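Local structure of glucosamine kinase (Streptacidiphilus jiangxiensis, 6HWJ) at residues R204-E209 / A363-W368; R351-V354 / D359-P362; V47-S52 / A96-E101; A55-V60 / Q177-A182. The protein catalyses the magnesium-dependent transfer of phosphate from ATP to D-glucosamine, giving D-glucosamine 6-phosphate, and acts on glucose to a lesser extent. All coordinates share one frame; numbering follows the deposited sequence.

Contact 1 (R204-E209 / A363-W368); sequences RLARGE and APVRAW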
loop_
_atom_site.group_PDB
_atom_site.type_symbol
_atom_site.label_atom_id
_atom_site.label_comp_id
_atom_site.label_asym_id
_atom_site.label_seq_id
_atom_site.Cartn_x
_atom_site.Cartn_y
_atom_site.Cartn_z
ATOM N N ARG A 204 13.227 9.714 -21.438
ATOM C CA ARG A 204 13.578 11.022 -21.979
ATOM C C ARG A 204 15.047 11.326 -21.748
ATOM O O ARG A 204 15.732 11.818 -22.655
ATOM C CB ARG A 204 12.661 12.092 -21.367
ATOM C CG ARG A 204 11.224 11.989 -21.884
ATOM C CD ARG A 204 10.255 12.929 -21.160
ATOM N NE ARG A 204 10.454 14.338 -21.516
ATOM C CZ ARG A 204 10.569 15.340 -20.642
ATOM N NH1 ARG A 204 10.495 15.118 -19.335
ATOM N NH2 ARG A 204 10.746 16.573 -21.082
ATOM N N LEU A 205 15.565 10.989 -20.563
ATOM C CA LEU A 205 17.005 11.060 -20.332
ATOM C C LEU A 205 17.769 10.287 -21.407
ATOM O O LEU A 205 18.715 10.802 -22.009
ATOM C CB LEU A 205 17.344 10.514 -18.943
ATOM C CG LEU A 205 18.830 10.317 -18.604
ATOM C CD1 LEU A 205 19.536 11.659 -18.493
ATOM C CD2 LEU A 205 18.982 9.522 -17.317
ATOM N N ALA A 206 17.368 9.037 -21.658
ATOM C CA ALA A 206 18.091 8.218 -22.629
ATOM C C ALA A 206 18.071 8.855 -24.010
ATOM O O ALA A 206 19.055 8.747 -24.756
ATOM C CB ALA A 206 17.490 6.818 -22.674
ATOM N N ARG A 207 16.979 9.531 -24.358
ATOM C CA ARG A 207 16.884 10.235 -25.627
ATOM C C ARG A 207 17.597 11.580 -25.620
ATOM O O ARG A 207 17.668 12.223 -26.669
ATOM C CB ARG A 207 15.410 10.470 -25.996
ATOM C CG ARG A 207 14.767 9.376 -26.820
ATOM C CD ARG A 207 13.335 9.757 -27.186
ATOM N NE ARG A 207 12.518 9.986 -25.995
ATOM C CZ ARG A 207 11.242 10.358 -26.015
ATOM N NH1 ARG A 207 10.620 10.553 -27.170
ATOM N NH2 ARG A 207 10.586 10.535 -24.877
ATOM N N GLY A 208 18.109 12.029 -24.476
ATOM C CA GLY A 208 18.722 13.342 -24.401
ATOM C C GLY A 208 17.760 14.502 -24.297
ATOM O O GLY A 208 18.185 15.650 -24.466
ATOM N N GLU A 209 16.472 14.242 -24.036
ATOM C CA GLU A 209 15.502 15.309 -23.835
ATOM C C GLU A 209 15.530 15.858 -22.415
ATOM O O GLU A 209 14.977 16.935 -22.166
ATOM C CB GLU A 209 14.093 14.811 -24.147
ATOM C CG GLU A 209 13.933 14.271 -25.556
ATOM C CD GLU A 209 12.515 13.820 -25.837
ATOM O OE1 GLU A 209 11.631 14.051 -24.982
ATOM O OE2 GLU A 209 12.289 13.233 -26.913
ATOM N N ALA A 363 24.118 3.107 -21.326
ATOM C CA ALA A 363 25.113 3.788 -20.499
ATOM C C ALA A 363 24.494 4.898 -19.662
ATOM O O ALA A 363 24.648 4.881 -18.428
ATOM C CB ALA A 363 26.247 4.317 -21.393
ATOM N N PRO A 364 23.793 5.870 -20.239
ATOM C CA PRO A 364 23.164 6.902 -19.393
ATOM C C PRO A 364 22.121 6.358 -18.433
ATOM O O PRO A 364 21.980 6.888 -17.324
ATOM C CB PRO A 364 22.544 7.868 -20.414
ATOM C CG PRO A 364 22.470 7.091 -21.701
ATOM C CD PRO A 364 23.638 6.154 -21.677
ATOM N N VAL A 365 21.374 5.326 -18.817
ATOM C CA VAL A 365 20.369 4.769 -17.915
ATOM C C VAL A 365 21.047 4.104 -16.721
ATOM O O VAL A 365 20.624 4.273 -15.571
ATOM C CB VAL A 365 19.458 3.778 -18.663
ATOM C CG1 VAL A 365 18.437 3.161 -17.704
ATOM C CG2 VAL A 365 18.764 4.450 -19.825
ATOM N N ARG A 366 22.118 3.348 -16.966
ATOM C CA ARG A 366 22.790 2.661 -15.865
ATOM C C ARG A 366 23.496 3.652 -14.948
ATOM O O ARG A 366 23.499 3.478 -13.725
ATOM C CB ARG A 366 23.777 1.630 -16.417
ATOM C CG ARG A 366 23.092 0.489 -17.173
ATOM C CD ARG A 366 24.091 -0.523 -17.709
ATOM N NE ARG A 366 24.710 -1.312 -16.647
ATOM C CZ ARG A 366 25.715 -2.163 -16.837
ATOM N NH1 ARG A 366 26.227 -2.337 -18.049
ATOM N NH2 ARG A 366 26.212 -2.838 -15.810
ATOM N N ALA A 367 24.065 4.717 -15.514
ATOM C CA ALA A 367 24.586 5.798 -14.690
ATOM C C ALA A 367 23.480 6.398 -13.837
ATOM O O ALA A 367 23.690 6.718 -12.658
ATOM C CB ALA A 367 25.213 6.877 -15.570
ATOM N N TRP A 368 22.279 6.521 -14.406
ATOM C CA TRP A 368 21.161 7.081 -13.659
ATOM C C TRP A 368 20.722 6.141 -12.538
ATOM O O TRP A 368 20.364 6.593 -11.439
ATOM C CB TRP A 368 19.985 7.375 -14.618
ATOM C CG TRP A 368 18.730 7.781 -13.901
ATOM C CD1 TRP A 368 18.320 9.051 -13.613
ATOM C CD2 TRP A 368 17.743 6.903 -13.360
ATOM N NE1 TRP A 368 17.116 9.014 -12.924
ATOM C CE2 TRP A 368 16.749 7.707 -12.753
ATOM C CE3 TRP A 368 17.587 5.506 -13.344
ATOM C CZ2 TRP A 368 15.618 7.165 -12.132
ATOM C CZ3 TRP A 368 16.462 4.970 -12.731
ATOM C CH2 TRP A 368 15.488 5.793 -12.142
#
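A helix-helix packing contact in the helical part of the kinase brings Leu205 and Ala206, in the last turn of helix 194-207, against Pro364, Val365 and Trp368 in the opening turns of helix 362-386. The backbones come close at Ala206 and Pro364, whose CA atoms are 6.2 Å apart, a spacing that the small alanine permits. Leu205 does most of the filling. With CG swung anti to its own N (chi1 171°), it sends CD2 to within 3.6 Å of Trp368 CB, and the same methyl lies 4.0 Å from Pro364 O. Leu205 CD2 lies obliquely to the indole, 3.8 Å from both CG and CD1 of Trp368. One turn back along the second helix, Val365 CG2 rests 3.9 Å from Ala206 CB. No hydrogen bond links the two segments; the contact is one of van der Waals packing between apolar side chains.

Just beyond the contact, helix 194-207 ends in a Schellman motif at Gly208, with Gly208 N bonded to Leu205 O (2.8 Å) and Glu209 N to Arg204 O (2.9 Å). Glu209 pairs with Arg207 by charge alone, OE2 lying above the guanidinium plane, and more loosely with Arg204 through a long ion pair. The buried indole also reaches a third helix, 212-234: Trp368 touches Met212 and Leu216 there and donates its NE1 proton to Ala215 O.

Contact 2 (R351-V354 / D359-P362); sequences RVVV and DVDP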
loop_
_atom_site.group_PDB
_atom_site.type_symbol
_atom_site.label_atom_id
_atom_site.label_comp_id
_atom_site.label_asym_id
_atom_site.label_seq_id
_atom_site.Cartn_x
_atom_site.Cartn_y
_atom_site.Cartn_z
ATOM N N ARG A 351 15.957 -0.665 -15.463
ATOM C CA ARG A 351 16.067 -1.912 -16.203
ATOM C C ARG A 351 14.964 -2.009 -17.250
ATOM O O ARG A 351 15.200 -2.476 -18.369
ATOM C CB ARG A 351 15.999 -3.119 -15.255
ATOM C CG ARG A 351 17.014 -3.086 -14.124
ATOM C CD ARG A 351 18.431 -2.986 -14.593
ATOM N NE ARG A 351 19.338 -2.756 -13.459
ATOM C CZ ARG A 351 20.646 -2.563 -13.575
ATOM N NH1 ARG A 351 21.227 -2.581 -14.777
ATOM N NH2 ARG A 351 21.370 -2.343 -12.497
ATOM N N VAL A 352 13.745 -1.606 -16.882
ATOM C CA VAL A 352 12.607 -1.706 -17.797
ATOM C C VAL A 352 12.799 -0.777 -19.001
ATOM O O VAL A 352 12.497 -1.151 -20.142
ATOM C CB VAL A 352 11.309 -1.384 -17.033
ATOM C CG1 VAL A 352 10.148 -1.128 -18.016
ATOM C CG2 VAL A 352 10.972 -2.526 -16.061
ATOM N N VAL A 353 13.301 0.444 -18.768
ATOM C CA VAL A 353 13.534 1.371 -19.876
ATOM C C VAL A 353 14.492 0.748 -20.873
ATOM O O VAL A 353 14.260 0.775 -22.086
ATOM C CB VAL A 353 14.069 2.724 -19.360
ATOM C CG1 VAL A 353 14.582 3.593 -20.518
ATOM C CG2 VAL A 353 12.995 3.468 -18.596
ATOM N N VAL A 354 15.578 0.148 -20.374
ATOM C CA VAL A 354 16.578 -0.425 -21.266
ATOM C C VAL A 354 16.003 -1.609 -22.021
ATOM O O VAL A 354 16.268 -1.794 -23.214
ATOM C CB VAL A 354 17.834 -0.808 -20.465
ATOM C CG1 VAL A 354 18.750 -1.672 -21.313
ATOM C CG2 VAL A 354 18.550 0.462 -19.971
ATOM N N ASP A 359 16.685 0.930 -29.555
ATOM C CA ASP A 359 17.816 1.823 -29.842
ATOM C C ASP A 359 18.231 2.643 -28.626
ATOM O O ASP A 359 18.858 3.688 -28.759
ATOM C CB ASP A 359 17.490 2.769 -31.008
ATOM C CG ASP A 359 17.351 2.031 -32.334
ATOM O OD1 ASP A 359 18.242 1.236 -32.670
ATOM O OD2 ASP A 359 16.338 2.243 -33.028
ATOM N N VAL A 360 17.879 2.200 -27.428
ATOM C CA VAL A 360 18.278 2.912 -26.226
ATOM C C VAL A 360 19.768 2.710 -25.979
ATOM O O VAL A 360 20.320 1.634 -26.237
ATOM C CB VAL A 360 17.445 2.420 -25.030
ATOM C CG1 VAL A 360 17.866 1.003 -24.657
ATOM C CG2 VAL A 360 17.570 3.377 -23.850
ATOM N N ASP A 361 20.429 3.751 -25.476
ATOM C CA ASP A 361 21.803 3.637 -25.009
ATOM C C ASP A 361 21.782 3.330 -23.518
ATOM O O ASP A 361 21.384 4.194 -22.730
ATOM C CB ASP A 361 22.568 4.932 -25.277
ATOM C CG ASP A 361 24.041 4.826 -24.914
ATOM O OD1 ASP A 361 24.457 3.773 -24.387
ATOM O OD2 ASP A 361 24.787 5.799 -25.169
ATOM N N PRO A 362 22.176 2.135 -23.084
ATOM C CA PRO A 362 22.058 1.814 -21.659
ATOM C C PRO A 362 23.042 2.563 -20.773
ATOM O O PRO A 362 22.814 2.634 -19.560
ATOM C CB PRO A 362 22.310 0.298 -21.608
ATOM C CG PRO A 362 23.060 -0.009 -22.861
ATOM C CD PRO A 362 22.584 0.969 -23.886
#
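Apolar contacts carry this meeting, with Val353 and Val354 near the end of helix 335-356 on one side and Val360 and Pro362 of the following loop on the other. Val354 lies next to Pro362, their CA atoms 5.9 Å apart. Pro362 CB sits opposite the fork of the two Val354 methyls, 4.1 Å from CG1 and about as far from CG2, and the two side chains cross at about a right angle. Val360 is turned in toward the helix. Its CG1 sits between the backbone N and the carbonyl carbon (chi1 71°), which directs that methyl at the backbone of Val354. Val353 is a looser neighbour, its CG1 4.5 Å from Val360 CG2.

The closest approach involves a polar atom but is a van der Waals one: Val360 CG1 lies 3.5 Å from Val354 O. No hydrogen bond crosses between the segments. The polar links are local: Val353 O accepts a bond from Thr357 OG1, and Asp361 OD1 receives Ala363 N. Helix 194-207 packs on two of the valines, with Val199 and Val202 against Val353 and Ala206 against Val360.

Together these features describe a short loop joining two consecutive helices: the chain leaves helix 335-356, folds Val360 back over its last turn, and starts helix 362-386 with Asp361 as N-cap.

Contact 3 (V47-S52 / A96-E101); sequences VGVVRS and AAFVLE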
loop_
_atom_site.group_PDB
_atom_site.type_symbol
_atom_site.label_atom_id
_atom_site.label_comp_id
_atom_site.label_asym_id
_atom_site.label_seq_id
_atom_site.Cartn_x
_atom_site.Cartn_y
_atom_site.Cartn_z
ATOM N N VAL A 47 -24.206 2.655 7.145
ATOM C CA VAL A 47 -23.066 1.762 7.008
ATOM C C VAL A 47 -23.258 0.638 8.009
ATOM O O VAL A 47 -23.366 0.886 9.218
ATOM C CB VAL A 47 -21.737 2.467 7.248
ATOM C CG1 VAL A 47 -20.576 1.493 6.926
ATOM C CG2 VAL A 47 -21.603 3.735 6.396
ATOM N N GLY A 48 -23.330 -0.588 7.512
ATOM C CA GLY A 48 -23.528 -1.748 8.345
ATOM C C GLY A 48 -22.245 -2.557 8.415
ATOM O O GLY A 48 -21.492 -2.623 7.443
ATOM N N VAL A 49 -21.995 -3.132 9.582
ATOM C CA VAL A 49 -21.028 -4.202 9.769
ATOM C C VAL A 49 -21.843 -5.474 9.930
ATOM O O VAL A 49 -22.568 -5.636 10.918
ATOM C CB VAL A 49 -20.128 -3.945 10.982
ATOM C CG1 VAL A 49 -19.218 -5.135 11.213
ATOM C CG2 VAL A 49 -19.320 -2.661 10.774
ATOM N N VAL A 50 -21.778 -6.348 8.930
ATOM C CA VAL A 50 -22.685 -7.476 8.807
ATOM C C VAL A 50 -21.874 -8.758 8.877
ATOM O O VAL A 50 -20.770 -8.848 8.326
ATOM C CB VAL A 50 -23.511 -7.410 7.511
ATOM C CG1 VAL A 50 -24.483 -8.566 7.408
ATOM C CG2 VAL A 50 -24.252 -6.070 7.446
ATOM N N ARG A 51 -22.426 -9.738 9.567
ATOM C CA ARG A 51 -21.841 -11.072 9.668
ATOM C C ARG A 51 -22.699 -12.049 8.881
ATOM O O ARG A 51 -23.918 -12.127 9.093
ATOM C CB ARG A 51 -21.735 -11.479 11.135
ATOM C CG ARG A 51 -20.837 -12.642 11.421
ATOM C CD ARG A 51 -20.839 -12.953 12.922
ATOM N NE ARG A 51 -20.366 -11.818 13.718
ATOM C CZ ARG A 51 -19.168 -11.748 14.303
ATOM N NH1 ARG A 51 -18.299 -12.748 14.197
ATOM N NH2 ARG A 51 -18.844 -10.672 15.005
ATOM N N SER A 52 -22.073 -12.777 7.961
ATOM C CA SER A 52 -22.754 -13.899 7.343
ATOM C C SER A 52 -22.683 -15.125 8.277
ATOM O O SER A 52 -21.957 -15.144 9.277
ATOM C CB SER A 52 -22.147 -14.194 5.971
ATOM O OG SER A 52 -20.737 -14.079 5.979
ATOM N N ALA A 96 -21.317 4.658 19.491
ATOM C CA ALA A 96 -20.036 4.439 20.151
ATOM C C ALA A 96 -19.225 3.320 19.512
ATOM O O ALA A 96 -18.023 3.209 19.779
ATOM C CB ALA A 96 -20.264 4.130 21.629
ATOM N N ALA A 97 -19.845 2.481 18.679
ATOM C CA ALA A 97 -19.098 1.452 17.970
ATOM C C ALA A 97 -18.204 2.037 16.880
ATOM O O ALA A 97 -17.280 1.360 16.424
ATOM C CB ALA A 97 -20.063 0.450 17.344
ATOM N N PHE A 98 -18.463 3.273 16.451
ATOM C CA PHE A 98 -17.802 3.845 15.294
ATOM C C PHE A 98 -16.993 5.064 15.707
ATOM O O PHE A 98 -17.328 5.751 16.669
ATOM C CB PHE A 98 -18.799 4.259 14.216
ATOM C CG PHE A 98 -19.649 3.125 13.689
ATOM C CD1 PHE A 98 -20.877 2.834 14.262
ATOM C CD2 PHE A 98 -19.227 2.383 12.606
ATOM C CE1 PHE A 98 -21.663 1.804 13.766
ATOM C CE2 PHE A 98 -20.015 1.356 12.099
ATOM C CZ PHE A 98 -21.225 1.063 12.685
ATOM N N VAL A 99 -15.931 5.327 14.953
ATOM C CA VAL A 99 -15.183 6.574 15.037
ATOM C C VAL A 99 -15.208 7.205 13.651
ATOM O O VAL A 99 -14.740 6.597 12.682
ATOM C CB VAL A 99 -13.746 6.344 15.512
ATOM C CG1 VAL A 99 -12.923 7.631 15.373
ATOM C CG2 VAL A 99 -13.744 5.896 16.960
ATOM N N LEU A 100 -15.775 8.405 13.559
ATOM C CA LEU A 100 -15.790 9.208 12.338
ATOM C C LEU A 100 -14.788 10.337 12.543
ATOM O O LEU A 100 -15.006 11.216 13.383
ATOM C CB LEU A 100 -17.178 9.776 12.070
ATOM C CG LEU A 100 -18.021 9.230 10.930
ATOM C CD1 LEU A 100 -19.303 10.055 10.796
ATOM C CD2 LEU A 100 -17.264 9.221 9.622
ATOM N N GLU A 101 -13.693 10.325 11.791
ATOM C CA GLU A 101 -12.683 11.372 11.906
ATOM C C GLU A 101 -12.708 12.211 10.633
ATOM O O GLU A 101 -12.473 11.693 9.534
ATOM C CB GLU A 101 -11.293 10.783 12.145
ATOM C CG GLU A 101 -10.223 11.841 12.397
ATOM C CD GLU A 101 -8.927 11.257 12.951
ATOM O OE1 GLU A 101 -8.760 10.018 12.927
ATOM O OE2 GLU A 101 -8.076 12.047 13.414
#
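The backbones of strand 45-51 and the start of strand 98-102 stay well apart, with CA atoms 10.0 Å from each other at Val47 and Phe98 and 10.1 Å at Val49 and Ala97, too far for backbone hydrogen bonds, and the gap is bridged by the Phe98 ring.

Phe98 places CG anti to its carbonyl carbon (chi1 -60°), and the phenyl group extends toward the other strand. Its far end, CZ, comes to 4.1 Å from Val47 O, while CE2 lies 4.3 Å from Val49 CG2; both partners approach the ring obliquely. Val47 and Val49 point their side chains to this same side of their strand, with Gly48 between them, though the touch of Val47 on the ring is made by its carbonyl oxygen. Ala37 and Leu39 of strand 34-42 and Leu170 and Leu172 of strand 166-172 also touch Phe98.

Strand 45-51 belongs to a sheet with 34-42 and 57-65, and strand 98-102 is an outermost strand of a different antiparallel sheet. Phe98 thus fills the apolar interface between two packed antiparallel sheets in the N-terminal part of the kinase.

Contact 4 (A55-V60 / Q177-A182); sequences AARWTV and QPVLLA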
loop_
_atom_site.group_PDB
_atom_site.type_symbol
_atom_site.label_atom_id
_atom_site.label_comp_id
_atom_site.label_asym_id
_atom_site.label_seq_id
_atom_site.Cartn_x
_atom_site.Cartn_y
_atom_site.Cartn_z
ATOM N N ALA A 55 -19.586 -16.671 9.890
ATOM C CA ALA A 55 -18.817 -15.770 10.751
ATOM C C ALA A 55 -17.988 -14.751 9.978
ATOM O O ALA A 55 -17.309 -13.921 10.603
ATOM C CB ALA A 55 -17.884 -16.544 11.703
ATOM N N ALA A 56 -18.015 -14.765 8.645
ATOM C CA ALA A 56 -17.332 -13.729 7.885
ATOM C C ALA A 56 -18.005 -12.376 8.105
ATOM O O ALA A 56 -19.232 -12.276 8.140
ATOM C CB ALA A 56 -17.326 -14.066 6.401
ATOM N N ARG A 57 -17.195 -11.337 8.267
ATOM C CA ARG A 57 -17.677 -9.990 8.544
ATOM C C ARG A 57 -17.474 -9.102 7.331
ATOM O O ARG A 57 -16.503 -9.256 6.585
ATOM C CB ARG A 57 -16.963 -9.357 9.738
ATOM C CG ARG A 57 -17.313 -9.959 11.066
ATOM C CD ARG A 57 -17.085 -8.942 12.192
ATOM N NE ARG A 57 -15.726 -8.405 12.201
ATOM C CZ ARG A 57 -15.313 -7.430 13.008
ATOM N NH1 ARG A 57 -14.061 -7.002 12.944
ATOM N NH2 ARG A 57 -16.152 -6.881 13.872
ATOM N N TRP A 58 -18.388 -8.141 7.161
ATOM C CA TRP A 58 -18.438 -7.330 5.961
ATOM C C TRP A 58 -18.810 -5.889 6.288
ATOM O O TRP A 58 -19.657 -5.642 7.145
ATOM C CB TRP A 58 -19.495 -7.875 4.967
ATOM C CG TRP A 58 -19.388 -9.344 4.682
ATOM C CD1 TRP A 58 -19.837 -10.376 5.473
ATOM C CD2 TRP A 58 -18.820 -9.944 3.521
ATOM N NE1 TRP A 58 -19.582 -11.576 4.861
ATOM C CE2 TRP A 58 -18.949 -11.339 3.667
ATOM C CE3 TRP A 58 -18.194 -9.436 2.375
ATOM C CZ2 TRP A 58 -18.472 -12.241 2.709
ATOM C CZ3 TRP A 58 -17.737 -10.337 1.417
ATOM C CH2 TRP A 58 -17.875 -11.713 1.592
ATOM N N THR A 59 -18.200 -4.949 5.581
ATOM C CA THR A 59 -18.663 -3.563 5.558
ATOM C C THR A 59 -19.677 -3.451 4.437
ATOM O O THR A 59 -19.364 -3.779 3.290
ATOM C CB THR A 59 -17.527 -2.574 5.318
ATOM O OG1 THR A 59 -16.535 -2.735 6.330
ATOM C CG2 THR A 59 -18.041 -1.118 5.325
ATOM N N VAL A 60 -20.875 -2.975 4.760
ATOM C CA VAL A 60 -21.919 -2.890 3.746
ATOM C C VAL A 60 -22.526 -1.497 3.746
ATOM O O VAL A 60 -23.161 -1.115 4.742
ATOM C CB VAL A 60 -23.014 -3.946 3.979
ATOM C CG1 VAL A 60 -23.948 -3.953 2.777
ATOM C CG2 VAL A 60 -22.401 -5.332 4.205
ATOM N N GLN A 177 -6.060 -1.959 16.749
ATOM C CA GLN A 177 -6.220 -0.830 15.848
ATOM C C GLN A 177 -7.678 -0.704 15.415
ATOM O O GLN A 177 -8.325 -1.713 15.120
ATOM C CB GLN A 177 -5.341 -0.996 14.601
ATOM C CG GLN A 177 -3.929 -0.463 14.746
ATOM C CD GLN A 177 -3.144 -1.179 15.827
ATOM O OE1 GLN A 177 -3.264 -0.862 17.012
ATOM N NE2 GLN A 177 -2.329 -2.150 15.421
ATOM N N PRO A 178 -8.230 0.502 15.389
ATOM C CA PRO A 178 -9.556 0.674 14.784
ATOM C C PRO A 178 -9.596 0.048 13.397
ATOM O O PRO A 178 -8.639 0.134 12.630
ATOM C CB PRO A 178 -9.728 2.193 14.736
ATOM C CG PRO A 178 -8.912 2.683 15.896
ATOM C CD PRO A 178 -7.721 1.761 15.969
ATOM N N VAL A 179 -10.694 -0.627 13.113
ATOM C CA VAL A 179 -10.878 -1.361 11.869
ATOM C C VAL A 179 -11.405 -0.397 10.814
ATOM O O VAL A 179 -12.428 0.255 11.022
ATOM C CB VAL A 179 -11.859 -2.536 12.073
ATOM C CG1 VAL A 179 -12.234 -3.175 10.739
ATOM C CG2 VAL A 179 -11.257 -3.563 13.025
ATOM N N LEU A 180 -10.725 -0.332 9.677
ATOM C CA LEU A 180 -11.115 0.573 8.608
ATOM C C LEU A 180 -12.381 0.083 7.928
ATOM O O LEU A 180 -12.456 -1.067 7.483
ATOM C CB LEU A 180 -9.998 0.686 7.579
ATOM C CG LEU A 180 -10.315 1.412 6.267
ATOM C CD1 LEU A 180 -10.608 2.889 6.495
ATOM C CD2 LEU A 180 -9.167 1.273 5.284
ATOM N N LEU A 181 -13.365 0.976 7.826
ATOM C CA LEU A 181 -14.600 0.697 7.110
ATOM C C LEU A 181 -14.725 1.524 5.842
ATOM O O LEU A 181 -15.266 1.017 4.851
ATOM C CB LEU A 181 -15.805 0.977 8.003
ATOM C CG LEU A 181 -15.842 0.281 9.365
ATOM C CD1 LEU A 181 -17.141 0.650 10.104
ATOM C CD2 LEU A 181 -15.705 -1.215 9.223
ATOM N N ALA A 182 -14.217 2.761 5.859
ATOM C CA ALA A 182 -14.283 3.650 4.701
ATOM C C ALA A 182 -13.265 4.768 4.857
ATOM O O ALA A 182 -13.046 5.271 5.958
ATOM C CB ALA A 182 -15.673 4.263 4.515
#
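The guanidinium of Arg57 has Val179 beside it, the CG2 methyl coming obliquely to 4.4 Å from NH1. Its charge is taken up outside this pair, since NH1 forms a salt bridge with Glu174 and a hydrogen bond with Pro139 O. The other flat group, the indole of Trp58, starts off away from segment 177-182; it forms a cation-pi pair with Arg137, and its NE1 bonds Ser52 OG.

The tighter meeting is between Thr59 and Leu181, whose CA atoms are 6.1 Å apart. Thr59 presents both branches: OG1 lies 3.4 Å from Leu181 CD2, and CG2, anti to the backbone N, lies 3.5 Å from Leu181 O. The two side chains are inclined to each other. With a methyl as its near neighbour, the buried Thr59 OG1 has no hydrogen-bond partner in the model.

Leu181 and Ala182 both face Leu170, forming a classic beta bulge in strand 179-186, and Leu181 has the helix-like psi of -34°. Leu138 touches Thr59, Val179 and Leu181, joining both sides of the contact. This is a junction between two antiparallel sheets: strand 57-65 packs on the bulged strand that continues to Ala186, the start of the inferred ATP-binding segment Ala186-Leu188.

Overall arrangement
From the N terminus, strand 45-51 opens contact 3 and strand 57-65 opens contact 4; the chain then closes contact 3 at 96-101 and contact 4 at 177-182, so the two loops cross. Their centres are 7 Å apart, with the two opening strands paired as neighbours in one sheet and Phe98 packed on Leu181 in the other. After these loops have closed, contact 1 opens at 204-209 and closes at 363-368, with contact 2 nested inside it. These two also touch, through Val354 with Val365, and unite helices 194-207, 335-356 and 362-386. The sheet pair and the helical group lie on opposite sides of the chain's centre, contact centres 45 to 51 Å apart.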